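Local coordinates for protein neurotoxin (Clostridium botulinum, PDB 3N7L) that probably binds gangliosides at the nerve-cell surface, acting as the receptor-binding domain through which this botulinum neurotoxin attaches to its target, at residues N264-N269 with L397-K402; G317-S322 with F384-D389; Q362-S367 with L374-I379; L303-T308 with G346-Q351; D328-G333 with I401-Y406. All coordinates share one frame; numbering follows the deposited sequence.

All five contacts lie in the C-terminal, trefoil-clan receptor-binding part of the chain. Contacts 3, 4 and 5 each pair strands of one curled antiparallel sheet. Contact 1 lays the separate hairpin strand 265-270 against strand 394-402, and contact 5 uses the far end of the latter. Strand 394-402 also pairs with 373-384 of contact 3, about 7 Å from contact 5 between centres. Contact 4 pairs strands 302-308 and 348-354, the latter next to strand 359-366 of contact 3. Contact 2, centred about 20 Å from contact 4, ties the chain beyond strand 313-318 to the loop joining strands 373-384 and 394-402. Contact 1 encloses contacts 2, 3 and 4 along the chain, so distant sequence closes into one compact unit.

Contact 1: residues N264-N269 with L397-K402; sequences NGIVFN and LIPVIK
The backbones of V267-F268 and L397-I398 meet where strand 265-269 crosses strand 397-402, their axes 4.9 Å apart at closest approach and their directions 130° apart. With so much twist the pairing is short. F268 N donates to L397 O at 2.9 Å (N-H...O 157°), and the CA of V267 also faces L397 O, at 3.5 Å. The return bond of the same pair is replaced by a water, which accepts from L397 N and donates to F268 O.

P399 follows, a residue with no N-H to offer, and it suits a place where carbon rather than a donor meets the other strand: its CD lies 3.2 Å from I266 O. The proline ring also sits against two side chains. Its CG reaches I266 CB at 3.8 Å, the two groups crossing at about a right angle, and its CD comes within 3.4 Å of F268 CE1. With CG beside its own backbone N (chi1 -67°), the F268 ring lies along the other strand and meets the I398-P399 peptide with its edge, while F268 CB rests on L397 CD2 at 3.9 Å. All the touching residues are buried and apolar, as befits a seam between hairpin and sheet.

Strand 257-262 completes the hairpin, with M259 against F268. Strands 329-335 and 373-384 flank strand 394-402, bringing L332 onto P399 and I379 onto both F268 and L397.

Contact 2: residues G317-S322 with F384-D389; sequences GMYKPS and FKLGDD
Y319, just past the end of strand 313-318, sends its phenol toward F384 and L386. Its OH lies 3.6 Å from F384 CZ, close to the plane of that ring and at its edge, and also 3.6 Å from L386 CD2. A tyrosine is long enough to span the gap. P321 comes next, with its CB 4.0 Å from F384 CD1, a compact apolar filler for the same ring.

S322 makes the polar link. Its OG, set between the backbone N and the carbonyl carbon (chi1 60°), accepts the N-H of K385 at 2.8 Å with an angle of 159°, while lying at the edge of the F384 ring, 3.2 Å from F384 CB. A water strengthens the join by accepting from S322 N and donating to K385 O, so the side chain of S322 binds K385 directly and its backbone N does so through water.

K385 turns its ammonium elsewhere, to Y390 O. Beyond it, L386 to D389 forms a type II' turn. G387 takes the positive phi this turn favours, and D389 OD2 accepts L386 N at 2.8 Å. The turn lies in the loop between strands 373-384 and 394-402 of the beta-trefoil domain, and may belong to the ganglioside-binding loop region of these toxins.

Contact 3: residues Q362-S367 with L374-I379; sequences QLFLSS and LGILSI
F364 and I376 form the tight part of this hairpin, an antiparallel non-hydrogen-bonded pair whose side chains lie side by side and point the same way. With CG1 anti to the backbone N (chi1 -171°), I376 carries its CD1 to 3.8 Å from F364 CE1. Next to them L363 and L377 run alongside in the same fashion, CD1 of L363 meeting CD2 of L377 at 3.9 Å, and L377 N donates to L363 O at 2.9 Å, almost in line with the carbonyl. Flat and branched hydrocarbon groups suit this buried region, where L363 also packs on F348 and F305.

G375 O also makes a CA-H...O contact with F364 CA at 3.1 Å. The backbone of G375 is fully extended, with phi and psi both near 180°, a conformation glycine adopts easily. The bond from L365 N to G375 O is bent to 138°, with the donor well above the carbonyl plane.

Toward the turn the contact opens to solvent. L374, though exposed, lays its CG 3.7 Å from S367 CB, and its N is held by L365 O at 2.9 Å. At the other end a water bridges L363 N and L377 O.

The chemistry is thus mainly apolar packing on three backbone hydrogen bonds, one of them bent, while G375 N is buried and finds no partner in the model.

Contact 4: residues L303-T308 with G346-Q351; sequences LYFNTT and GSFIIQ
L303 and F348 are joined by two backbone hydrogen bonds, the mark of an antiparallel hydrogen-bonded pair. L303 N donates to F348 O, and F348 N returns to L303 O, both at 2.7 Å; the second is nearly straight. S347 CA adds a CA-H...O contact to L303 O, and S347 OG turns back to I342 O. Beyond this pair the strands diverge, and a water accepts from F305 N and donates to G346 O, so the carbonyl just after helix 339-345 still reaches the strand.

Apolar contacts lie on the inner side. L303, whose CG sits between its backbone N and carbonyl carbon (chi1 48°), extends CD2 to I350 CG2 at 4.0 Å and CD1 to F348 CB at 4.2 Å. A leucine can touch both because its two methyls diverge.

The aromatic pair is oblique: F305 and F348 have centroids 5.9 Å apart with planes 55° from each other, and F305 CE1 meets F348 CD1 at 3.8 Å. L363 packs on F305 as well.

Short pairing at one bridge, followed by divergence at 102° between strand axes and an aromatic-aliphatic core, fits the strongly curled sheet of a beta-trefoil domain.

Contact 5: residues D328-G333 with I401-Y406; sequences DLVPLG and IKIEHY. With SO4 (sulfate ion), chain D.
D328, held at a positive phi (61°) with CG beside its backbone N, meets a K402 chain that bends at chi2 (62°) and again at chi4, so that K402 CE lies 3.4 Å from D328 CB. The ammonium bypasses the carboxylate and points to H405 O, in a bond modelled so short that its length is doubtful. Here strands 329-335 and 394-402 of the beta-trefoil domain pair antiparallel. L329 and K402 form the non-hydrogen-bonded pair, while V330 and I401 form the hydrogen-bonded one: V330 N donates to I401 O at 3.0 Å and I401 N to V330 O at 2.9 Å. I403 N adds a third bond, to D328 O at 2.7 Å.

Valine and isoleucine suit the apolar face: V330 CG1 rests 3.6 Å from I401 CB and 3.7 Å from I403 CD1, with M318 of strand 313-318 lying over V330 and I401. The outer end is more open, where the nearby lysine may ease the charge of D328. There, D328 N donates to O3 of a sulfate ion, probably from the crystallisation liquor, at 2.7 Å, and N324 ND2 also binds that ion.

Contact 1: residues N264-N269 with L397-K402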
# COMPACT_ATOMS: atom_id res chain seq x y z
N ASN A 264 8.76 16.39 -28.09
CA ASN A 264 7.71 15.38 -28.08
C ASN A 264 7.92 14.35 -26.98
O ASN A 264 7.01 13.58 -26.66
CB ASN A 264 7.66 14.63 -29.41
CG ASN A 264 7.25 15.50 -30.56
OD1 ASN A 264 6.18 16.12 -30.54
ND2 ASN A 264 8.09 15.57 -31.59
N GLY A 265 9.12 14.33 -26.41
CA GLY A 265 9.42 13.32 -25.41
C GLY A 265 9.12 13.56 -23.95
O GLY A 265 9.13 14.70 -23.45
N ILE A 266 8.84 12.46 -23.26
CA ILE A 266 8.63 12.47 -21.82
C ILE A 266 10.02 12.16 -21.29
O ILE A 266 10.64 11.18 -21.73
CB ILE A 266 7.70 11.33 -21.34
CG1 ILE A 266 6.24 11.60 -21.73
CG2 ILE A 266 7.83 11.15 -19.83
CD1 ILE A 266 5.66 12.85 -21.09
N VAL A 267 10.53 12.97 -20.38
CA VAL A 267 11.85 12.72 -19.81
C VAL A 267 11.72 12.75 -18.30
O VAL A 267 10.85 13.45 -17.75
CB VAL A 267 12.91 13.77 -20.26
CG1 VAL A 267 13.03 13.78 -21.77
CG2 VAL A 267 12.53 15.14 -19.74
N PHE A 268 12.56 11.99 -17.61
CA PHE A 268 12.52 11.95 -16.16
C PHE A 268 13.65 12.75 -15.55
O PHE A 268 14.81 12.59 -15.93
CB PHE A 268 12.58 10.50 -15.67
CG PHE A 268 11.37 9.69 -16.02
CD1 PHE A 268 11.33 8.94 -17.19
CD2 PHE A 268 10.26 9.67 -15.18
CE1 PHE A 268 10.21 8.17 -17.51
CE2 PHE A 268 9.14 8.91 -15.49
CZ PHE A 268 9.11 8.15 -16.66
N ASN A 269 13.30 13.62 -14.61
CA ASN A 269 14.28 14.45 -13.93
C ASN A 269 14.37 14.09 -12.46
O ASN A 269 13.43 13.53 -11.89
CB ASN A 269 13.91 15.93 -14.07
CG ASN A 269 13.92 16.40 -15.52
OD1 ASN A 269 14.60 15.84 -16.37
ND2 ASN A 269 13.16 17.45 -15.80
N LEU A 397 16.64 10.06 -19.70
CA LEU A 397 16.04 8.92 -19.04
C LEU A 397 14.60 9.02 -19.52
O LEU A 397 13.91 10.00 -19.24
CB LEU A 397 16.12 9.08 -17.52
CG LEU A 397 15.51 7.96 -16.67
CD1 LEU A 397 16.16 6.61 -17.02
CD2 LEU A 397 15.70 8.29 -15.20
N ILE A 398 14.16 8.01 -20.27
CA ILE A 398 12.83 8.04 -20.84
C ILE A 398 12.02 6.77 -20.72
O ILE A 398 12.56 5.68 -20.51
CB ILE A 398 12.91 8.32 -22.36
CG1 ILE A 398 13.67 7.17 -23.04
CG2 ILE A 398 13.62 9.65 -22.63
CD1 ILE A 398 13.43 7.06 -24.53
N PRO A 399 10.69 6.89 -20.84
CA PRO A 399 9.82 5.72 -20.77
C PRO A 399 10.02 5.15 -22.18
O PRO A 399 10.04 5.90 -23.16
CB PRO A 399 8.44 6.33 -20.55
CG PRO A 399 8.53 7.63 -21.26
CD PRO A 399 9.91 8.14 -20.93
N VAL A 400 10.19 3.83 -22.29
CA VAL A 400 10.45 3.20 -23.57
C VAL A 400 9.72 1.86 -23.67
O VAL A 400 9.56 1.15 -22.68
CB VAL A 400 11.98 2.98 -23.76
CG1 VAL A 400 12.49 2.02 -22.69
CG2 VAL A 400 12.28 2.45 -25.15
N ILE A 401 9.28 1.52 -24.87
CA ILE A 401 8.58 0.26 -25.08
C ILE A 401 9.48 -0.73 -25.82
O ILE A 401 10.12 -0.38 -26.81
CB ILE A 401 7.29 0.47 -25.90
CG1 ILE A 401 6.36 1.43 -25.16
CG2 ILE A 401 6.59 -0.86 -26.13
CD1 ILE A 401 5.12 1.80 -25.94
N LYS A 402 9.56 -1.96 -25.32
CA LYS A 402 10.34 -3.02 -25.97
C LYS A 402 9.27 -3.78 -26.74
O LYS A 402 8.41 -4.43 -26.14
CB LYS A 402 11.02 -3.92 -24.94
CG LYS A 402 11.80 -5.08 -25.55
CD LYS A 402 12.95 -4.58 -26.42
CE LYS A 402 13.65 -5.74 -27.14
NZ LYS A 402 14.21 -6.72 -26.18
O HOH W 1 16.30 12.63 -18.38

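Contact 2: residues G317-S322 with F384-D389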
# COMPACT_ATOMS: atom_id res chain seq x y z
N GLY A 317 2.12 8.56 -26.06
CA GLY A 317 2.12 7.78 -27.29
C GLY A 317 3.52 7.65 -27.86
O GLY A 317 4.41 8.44 -27.55
N MET A 318 3.72 6.63 -28.69
CA MET A 318 5.01 6.40 -29.31
C MET A 318 5.32 7.49 -30.32
O MET A 318 4.41 8.08 -30.89
CB MET A 318 5.03 5.04 -30.02
CG MET A 318 4.88 3.84 -29.09
SD MET A 318 4.84 2.27 -30.01
CE MET A 318 3.15 2.28 -30.59
N TYR A 319 6.60 7.76 -30.53
CA TYR A 319 7.03 8.75 -31.51
C TYR A 319 8.37 8.29 -32.07
O TYR A 319 9.01 7.42 -31.48
CB TYR A 319 7.15 10.14 -30.87
CG TYR A 319 8.23 10.28 -29.83
CD1 TYR A 319 9.51 10.70 -30.19
CD2 TYR A 319 7.98 10.00 -28.49
CE1 TYR A 319 10.52 10.83 -29.23
CE2 TYR A 319 8.98 10.13 -27.53
CZ TYR A 319 10.24 10.55 -27.90
OH TYR A 319 11.24 10.65 -26.97
N LYS A 320 8.77 8.86 -33.20
CA LYS A 320 10.04 8.51 -33.83
C LYS A 320 11.15 9.38 -33.27
O LYS A 320 11.11 10.61 -33.38
CB LYS A 320 9.97 8.69 -35.35
CG LYS A 320 11.21 8.18 -36.10
CD LYS A 320 11.02 8.27 -37.61
CE LYS A 320 12.20 7.65 -38.37
NZ LYS A 320 13.47 8.39 -38.13
N PRO A 321 12.17 8.76 -32.66
CA PRO A 321 13.27 9.53 -32.08
C PRO A 321 14.21 10.05 -33.17
O PRO A 321 14.18 9.56 -34.30
CB PRO A 321 13.94 8.51 -31.16
CG PRO A 321 13.78 7.23 -31.95
CD PRO A 321 12.36 7.31 -32.47
N SER A 322 15.03 11.05 -32.83
CA SER A 322 15.97 11.63 -33.78
C SER A 322 16.88 10.57 -34.41
O SER A 322 17.27 10.69 -35.57
CB SER A 322 16.82 12.69 -33.09
OG SER A 322 17.55 12.13 -32.01
N PHE A 384 20.04 10.91 -27.56
CA PHE A 384 19.49 11.41 -28.81
C PHE A 384 19.13 12.89 -28.67
O PHE A 384 19.63 13.56 -27.77
CB PHE A 384 18.28 10.56 -29.28
CG PHE A 384 17.09 10.56 -28.34
CD1 PHE A 384 15.86 11.07 -28.76
CD2 PHE A 384 17.19 10.00 -27.06
CE1 PHE A 384 14.74 11.01 -27.92
CE2 PHE A 384 16.07 9.95 -26.22
CZ PHE A 384 14.84 10.45 -26.64
N LYS A 385 18.29 13.40 -29.57
CA LYS A 385 17.93 14.81 -29.52
C LYS A 385 16.43 15.07 -29.35
O LYS A 385 15.61 14.46 -30.03
CB LYS A 385 18.43 15.50 -30.80
CG LYS A 385 19.93 15.34 -31.03
CD LYS A 385 20.38 15.98 -32.34
CE LYS A 385 21.89 15.90 -32.49
NZ LYS A 385 22.34 16.45 -33.80
N LEU A 386 16.10 15.97 -28.43
CA LEU A 386 14.71 16.34 -28.16
C LEU A 386 14.58 17.86 -28.12
O LEU A 386 15.52 18.57 -27.72
CB LEU A 386 14.23 15.76 -26.82
CG LEU A 386 13.98 14.25 -26.71
CD1 LEU A 386 13.68 13.89 -25.26
CD2 LEU A 386 12.83 13.85 -27.62
N GLY A 387 13.42 18.36 -28.53
CA GLY A 387 13.18 19.79 -28.52
C GLY A 387 14.19 20.61 -29.31
O GLY A 387 14.43 20.36 -30.49
N ASP A 388 14.79 21.58 -28.64
CA ASP A 388 15.77 22.44 -29.29
C ASP A 388 17.18 21.85 -29.38
O ASP A 388 18.12 22.57 -29.74
CB ASP A 388 15.81 23.81 -28.61
CG ASP A 388 16.29 23.75 -27.18
OD1 ASP A 388 16.28 24.80 -26.50
OD2 ASP A 388 16.68 22.65 -26.72
N ASP A 389 17.35 20.57 -29.06
CA ASP A 389 18.67 19.94 -29.17
C ASP A 389 19.07 20.06 -30.63
O ASP A 389 18.27 19.75 -31.52
CB ASP A 389 18.63 18.46 -28.80
CG ASP A 389 18.49 18.23 -27.32
OD1 ASP A 389 18.76 19.18 -26.54
OD2 ASP A 389 18.13 17.10 -26.93
O HOH W 2 13.75 12.83 -30.96

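Contact 3: residues Q362-S367 with L374-I379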
# COMPACT_ATOMS: atom_id res chain seq x y z
N GLN A 362 2.05 -3.48 -14.46
CA GLN A 362 2.82 -3.63 -15.68
C GLN A 362 1.89 -3.15 -16.78
O GLN A 362 0.67 -3.35 -16.71
CB GLN A 362 3.25 -5.08 -15.88
CG GLN A 362 4.53 -5.41 -15.12
CD GLN A 362 5.05 -6.81 -15.41
OE1 GLN A 362 6.25 -7.01 -15.60
NE2 GLN A 362 4.15 -7.78 -15.44
N LEU A 363 2.46 -2.49 -17.77
CA LEU A 363 1.71 -1.94 -18.88
C LEU A 363 2.22 -2.50 -20.20
O LEU A 363 3.39 -2.39 -20.53
CB LEU A 363 1.84 -0.40 -18.87
CG LEU A 363 1.14 0.28 -17.68
CD1 LEU A 363 1.74 1.65 -17.41
CD2 LEU A 363 -0.35 0.39 -17.98
N PHE A 364 1.31 -3.12 -20.96
CA PHE A 364 1.66 -3.70 -22.25
C PHE A 364 1.06 -2.88 -23.39
O PHE A 364 -0.12 -2.52 -23.34
CB PHE A 364 1.13 -5.14 -22.30
CG PHE A 364 1.70 -6.03 -21.24
CD1 PHE A 364 2.92 -6.67 -21.43
CD2 PHE A 364 1.04 -6.19 -20.02
CE1 PHE A 364 3.48 -7.45 -20.42
CE2 PHE A 364 1.59 -6.97 -19.01
CZ PHE A 364 2.82 -7.60 -19.21
N LEU A 365 1.87 -2.57 -24.40
CA LEU A 365 1.38 -1.82 -25.55
C LEU A 365 0.28 -2.64 -26.21
O LEU A 365 0.46 -3.82 -26.51
CB LEU A 365 2.51 -1.55 -26.55
CG LEU A 365 2.06 -0.89 -27.86
CD1 LEU A 365 1.46 0.47 -27.57
CD2 LEU A 365 3.24 -0.76 -28.81
N SER A 366 -0.86 -2.00 -26.44
CA SER A 366 -2.01 -2.64 -27.05
C SER A 366 -2.01 -2.57 -28.57
O SER A 366 -1.54 -1.61 -29.16
CB SER A 366 -3.29 -1.99 -26.53
OG SER A 366 -4.40 -2.33 -27.34
N SER A 367 -2.54 -3.62 -29.19
CA SER A 367 -2.63 -3.64 -30.64
C SER A 367 -3.99 -3.07 -31.00
O SER A 367 -5.02 -3.70 -30.75
CB SER A 367 -2.52 -5.07 -31.18
OG SER A 367 -2.57 -5.06 -32.59
N LEU A 374 1.63 -6.14 -27.81
CA LEU A 374 2.69 -5.93 -28.79
C LEU A 374 4.03 -5.64 -28.12
O LEU A 374 5.08 -5.75 -28.76
CB LEU A 374 2.35 -4.74 -29.69
CG LEU A 374 1.10 -4.84 -30.56
CD1 LEU A 374 0.98 -3.59 -31.41
CD2 LEU A 374 1.19 -6.08 -31.44
N GLY A 375 4.00 -5.26 -26.85
CA GLY A 375 5.25 -4.96 -26.16
C GLY A 375 5.03 -4.58 -24.71
O GLY A 375 3.89 -4.58 -24.24
N ILE A 376 6.10 -4.26 -24.01
CA ILE A 376 5.99 -3.89 -22.61
C ILE A 376 6.64 -2.53 -22.36
O ILE A 376 7.59 -2.15 -23.05
CB ILE A 376 6.63 -4.98 -21.70
CG1 ILE A 376 6.32 -4.70 -20.23
CG2 ILE A 376 8.14 -5.06 -21.94
CD1 ILE A 376 6.77 -5.80 -19.30
N LEU A 377 6.12 -1.78 -21.39
CA LEU A 377 6.64 -0.46 -21.08
C LEU A 377 7.75 -0.53 -20.04
O LEU A 377 7.56 -1.07 -18.96
CB LEU A 377 5.53 0.47 -20.56
CG LEU A 377 5.97 1.91 -20.22
CD1 LEU A 377 6.45 2.61 -21.49
CD2 LEU A 377 4.81 2.68 -19.61
N SER A 378 8.91 0.02 -20.38
CA SER A 378 10.03 0.03 -19.46
C SER A 378 10.59 1.45 -19.39
O SER A 378 9.92 2.41 -19.76
CB SER A 378 11.10 -0.96 -19.92
OG SER A 378 12.08 -1.15 -18.90
N ILE A 379 11.83 1.57 -18.94
CA ILE A 379 12.47 2.88 -18.80
C ILE A 379 13.96 2.71 -19.03
O ILE A 379 14.51 1.63 -18.82
CB ILE A 379 12.20 3.42 -17.37
CG1 ILE A 379 12.67 4.87 -17.24
CG2 ILE A 379 12.93 2.55 -16.34
CD1 ILE A 379 12.20 5.51 -15.92
O HOH W 3 5.28 -2.10 -17.77

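Contact 4: residues L303-T308 with G346-Q351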
# COMPACT_ATOMS: atom_id res chain seq x y z
N LEU A 303 -6.47 0.90 -21.74
CA LEU A 303 -6.58 2.32 -21.38
C LEU A 303 -5.50 3.20 -22.02
O LEU A 303 -4.64 2.71 -22.76
CB LEU A 303 -6.48 2.43 -19.85
CG LEU A 303 -5.30 1.65 -19.23
CD1 LEU A 303 -4.00 2.40 -19.44
CD2 LEU A 303 -5.54 1.43 -17.73
N TYR A 304 -5.57 4.50 -21.75
CA TYR A 304 -4.56 5.43 -22.25
C TYR A 304 -4.30 6.51 -21.20
O TYR A 304 -5.02 6.60 -20.20
CB TYR A 304 -4.96 6.05 -23.61
CG TYR A 304 -6.19 6.93 -23.62
CD1 TYR A 304 -7.47 6.38 -23.71
CD2 TYR A 304 -6.07 8.33 -23.58
CE1 TYR A 304 -8.60 7.20 -23.76
CE2 TYR A 304 -7.19 9.15 -23.63
CZ TYR A 304 -8.46 8.59 -23.72
OH TYR A 304 -9.57 9.39 -23.77
N PHE A 305 -3.26 7.31 -21.41
CA PHE A 305 -2.91 8.34 -20.45
C PHE A 305 -2.94 9.76 -20.98
O PHE A 305 -2.39 10.05 -22.04
CB PHE A 305 -1.51 8.07 -19.88
CG PHE A 305 -1.35 6.71 -19.26
CD1 PHE A 305 -0.84 5.65 -20.00
CD2 PHE A 305 -1.70 6.50 -17.92
CE1 PHE A 305 -0.68 4.39 -19.42
CE2 PHE A 305 -1.55 5.25 -17.34
CZ PHE A 305 -1.04 4.18 -18.09
N ASN A 306 -3.58 10.65 -20.23
CA ASN A 306 -3.66 12.06 -20.59
C ASN A 306 -2.78 12.82 -19.59
O ASN A 306 -2.53 12.33 -18.49
CB ASN A 306 -5.10 12.58 -20.45
CG ASN A 306 -5.90 12.46 -21.73
OD1 ASN A 306 -7.13 12.54 -21.71
ND2 ASN A 306 -5.22 12.28 -22.85
N THR A 307 -2.30 13.99 -19.98
CA THR A 307 -1.50 14.81 -19.08
C THR A 307 -1.57 16.27 -19.49
O THR A 307 -1.47 16.60 -20.67
CB THR A 307 -0.02 14.37 -19.03
OG1 THR A 307 0.70 15.23 -18.14
CG2 THR A 307 0.62 14.43 -20.42
N THR A 308 -1.75 17.14 -18.51
CA THR A 308 -1.83 18.57 -18.76
C THR A 308 -0.47 19.18 -18.47
O THR A 308 0.01 19.13 -17.34
CB THR A 308 -2.88 19.24 -17.85
OG1 THR A 308 -4.17 18.68 -18.13
CG2 THR A 308 -2.92 20.75 -18.07
N GLY A 346 -0.87 4.74 -28.47
CA GLY A 346 -0.84 5.04 -27.05
C GLY A 346 -1.80 4.29 -26.15
O GLY A 346 -2.12 4.77 -25.06
N SER A 347 -2.25 3.12 -26.57
CA SER A 347 -3.17 2.33 -25.76
C SER A 347 -2.46 1.19 -25.06
O SER A 347 -1.62 0.51 -25.65
CB SER A 347 -4.30 1.80 -26.64
OG SER A 347 -4.99 2.87 -27.25
N PHE A 348 -2.79 0.99 -23.79
CA PHE A 348 -2.16 -0.07 -23.00
C PHE A 348 -3.12 -1.02 -22.30
O PHE A 348 -4.27 -0.68 -22.01
CB PHE A 348 -1.23 0.54 -21.93
CG PHE A 348 -0.13 1.38 -22.49
CD1 PHE A 348 -0.36 2.70 -22.86
CD2 PHE A 348 1.14 0.85 -22.67
CE1 PHE A 348 0.65 3.47 -23.42
CE2 PHE A 348 2.17 1.62 -23.23
CZ PHE A 348 1.92 2.93 -23.60
N ILE A 349 -2.60 -2.21 -22.03
CA ILE A 349 -3.33 -3.25 -21.32
C ILE A 349 -2.59 -3.28 -19.99
O ILE A 349 -1.38 -3.48 -19.96
CB ILE A 349 -3.16 -4.61 -22.02
CG1 ILE A 349 -3.71 -4.52 -23.44
CG2 ILE A 349 -3.85 -5.69 -21.21
CD1 ILE A 349 -3.16 -5.58 -24.36
N ILE A 350 -3.31 -3.06 -18.90
CA ILE A 350 -2.67 -3.02 -17.59
C ILE A 350 -2.83 -4.32 -16.81
O ILE A 350 -3.81 -5.04 -16.98
CB ILE A 350 -3.24 -1.87 -16.74
CG1 ILE A 350 -2.38 -1.64 -15.50
CG2 ILE A 350 -4.66 -2.21 -16.29
CD1 ILE A 350 -2.73 -0.36 -14.75
N GLN A 351 -1.85 -4.61 -15.97
CA GLN A 351 -1.91 -5.81 -15.15
C GLN A 351 -1.37 -5.45 -13.77
O GLN A 351 -0.32 -4.82 -13.66
CB GLN A 351 -1.06 -6.92 -15.77
CG GLN A 351 -1.34 -8.29 -15.19
CD GLN A 351 -2.77 -8.74 -15.44
OE1 GLN A 351 -3.33 -9.51 -14.66
NE2 GLN A 351 -3.36 -8.28 -16.54
O HOH W 4 -1.52 6.84 -23.56

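Contact 5: residues D328-G333 with I401-Y406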
# COMPACT_ATOMS: atom_id res chain seq x y z
N ASP A 328 14.01 -3.06 -31.51
CA ASP A 328 12.73 -3.26 -30.83
C ASP A 328 12.43 -2.24 -29.73
O ASP A 328 11.64 -2.53 -28.83
CB ASP A 328 12.66 -4.67 -30.24
CG ASP A 328 12.75 -5.74 -31.30
OD1 ASP A 328 11.91 -5.73 -32.24
OD2 ASP A 328 13.66 -6.60 -31.20
N LEU A 329 13.04 -1.07 -29.80
CA LEU A 329 12.78 -0.04 -28.80
C LEU A 329 12.11 1.18 -29.43
O LEU A 329 12.54 1.66 -30.47
CB LEU A 329 14.08 0.38 -28.12
CG LEU A 329 14.75 -0.68 -27.25
CD1 LEU A 329 16.14 -0.20 -26.85
CD2 LEU A 329 13.90 -0.96 -26.02
N VAL A 330 11.05 1.66 -28.80
CA VAL A 330 10.35 2.83 -29.30
C VAL A 330 10.05 3.72 -28.10
O VAL A 330 9.44 3.28 -27.12
CB VAL A 330 9.05 2.44 -30.06
CG1 VAL A 330 8.17 1.57 -29.17
CG2 VAL A 330 8.30 3.69 -30.51
N PRO A 331 10.49 4.99 -28.14
CA PRO A 331 10.23 5.87 -27.01
C PRO A 331 8.77 6.26 -26.87
O PRO A 331 8.03 6.29 -27.85
CB PRO A 331 11.10 7.08 -27.31
CG PRO A 331 10.96 7.18 -28.80
CD PRO A 331 11.10 5.73 -29.25
N LEU A 332 8.37 6.57 -25.64
CA LEU A 332 7.02 7.00 -25.34
C LEU A 332 7.09 8.51 -25.05
O LEU A 332 7.92 8.95 -24.25
CB LEU A 332 6.49 6.27 -24.11
CG LEU A 332 5.02 6.55 -23.84
CD1 LEU A 332 4.19 5.89 -24.94
CD2 LEU A 332 4.63 6.02 -22.47
N GLY A 333 6.23 9.28 -25.70
CA GLY A 333 6.23 10.72 -25.50
C GLY A 333 4.86 11.30 -25.20
O GLY A 333 3.92 10.56 -24.92
N ILE A 401 9.28 1.52 -24.87
CA ILE A 401 8.58 0.26 -25.08
C ILE A 401 9.48 -0.73 -25.82
O ILE A 401 10.12 -0.38 -26.81
CB ILE A 401 7.29 0.47 -25.90
CG1 ILE A 401 6.36 1.43 -25.16
CG2 ILE A 401 6.59 -0.86 -26.13
CD1 ILE A 401 5.12 1.80 -25.94
N LYS A 402 9.56 -1.96 -25.32
CA LYS A 402 10.34 -3.02 -25.97
C LYS A 402 9.27 -3.78 -26.74
O LYS A 402 8.41 -4.43 -26.14
CB LYS A 402 11.02 -3.92 -24.94
CG LYS A 402 11.80 -5.08 -25.55
CD LYS A 402 12.95 -4.58 -26.42
CE LYS A 402 13.65 -5.74 -27.14
NZ LYS A 402 14.21 -6.72 -26.18
N ILE A 403 9.32 -3.72 -28.06
CA ILE A 403 8.31 -4.34 -28.90
C ILE A 403 8.04 -5.84 -28.88
O ILE A 403 7.34 -6.33 -28.00
CB ILE A 403 8.48 -3.86 -30.36
CG1 ILE A 403 8.30 -2.34 -30.39
CG2 ILE A 403 7.43 -4.49 -31.27
CD1 ILE A 403 7.00 -1.87 -29.77
N GLU A 404 8.60 -6.58 -29.82
CA GLU A 404 8.31 -8.01 -29.90
C GLU A 404 8.97 -8.96 -28.91
O GLU A 404 8.33 -9.87 -28.40
CB GLU A 404 8.61 -8.49 -31.32
CG GLU A 404 8.15 -9.90 -31.60
CD GLU A 404 8.59 -10.37 -32.96
OE1 GLU A 404 8.40 -9.61 -33.93
OE2 GLU A 404 9.12 -11.50 -33.06
N HIS A 405 10.25 -8.75 -28.64
CA HIS A 405 10.96 -9.63 -27.74
C HIS A 405 11.23 -8.99 -26.39
O HIS A 405 12.14 -8.18 -26.25
CB HIS A 405 12.27 -10.08 -28.40
CG HIS A 405 12.08 -10.64 -29.77
ND1 HIS A 405 11.98 -9.85 -30.89
CD2 HIS A 405 11.91 -11.92 -30.20
CE1 HIS A 405 11.76 -10.61 -31.95
NE2 HIS A 405 11.71 -11.87 -31.56
N TYR A 406 10.43 -9.36 -25.39
CA TYR A 406 10.58 -8.81 -24.05
C TYR A 406 10.35 -9.82 -22.93
O TYR A 406 9.92 -9.46 -21.83
CB TYR A 406 9.62 -7.62 -23.88
CG TYR A 406 8.16 -7.96 -24.11
CD1 TYR A 406 7.37 -8.46 -23.07
CD2 TYR A 406 7.56 -7.77 -25.35
CE1 TYR A 406 6.02 -8.76 -23.27
CE2 TYR A 406 6.22 -8.07 -25.57
CZ TYR A 406 5.45 -8.57 -24.52
OH TYR A 406 4.13 -8.87 -24.72
S SO4 D . 14.51 -1.74 -35.07
O1 SO4 D . 15.92 -1.31 -34.99
O2 SO4 D . 13.80 -0.89 -36.05
O3 SO4 D . 13.85 -1.62 -33.74
O4 SO4 D . 14.48 -3.15 -35.49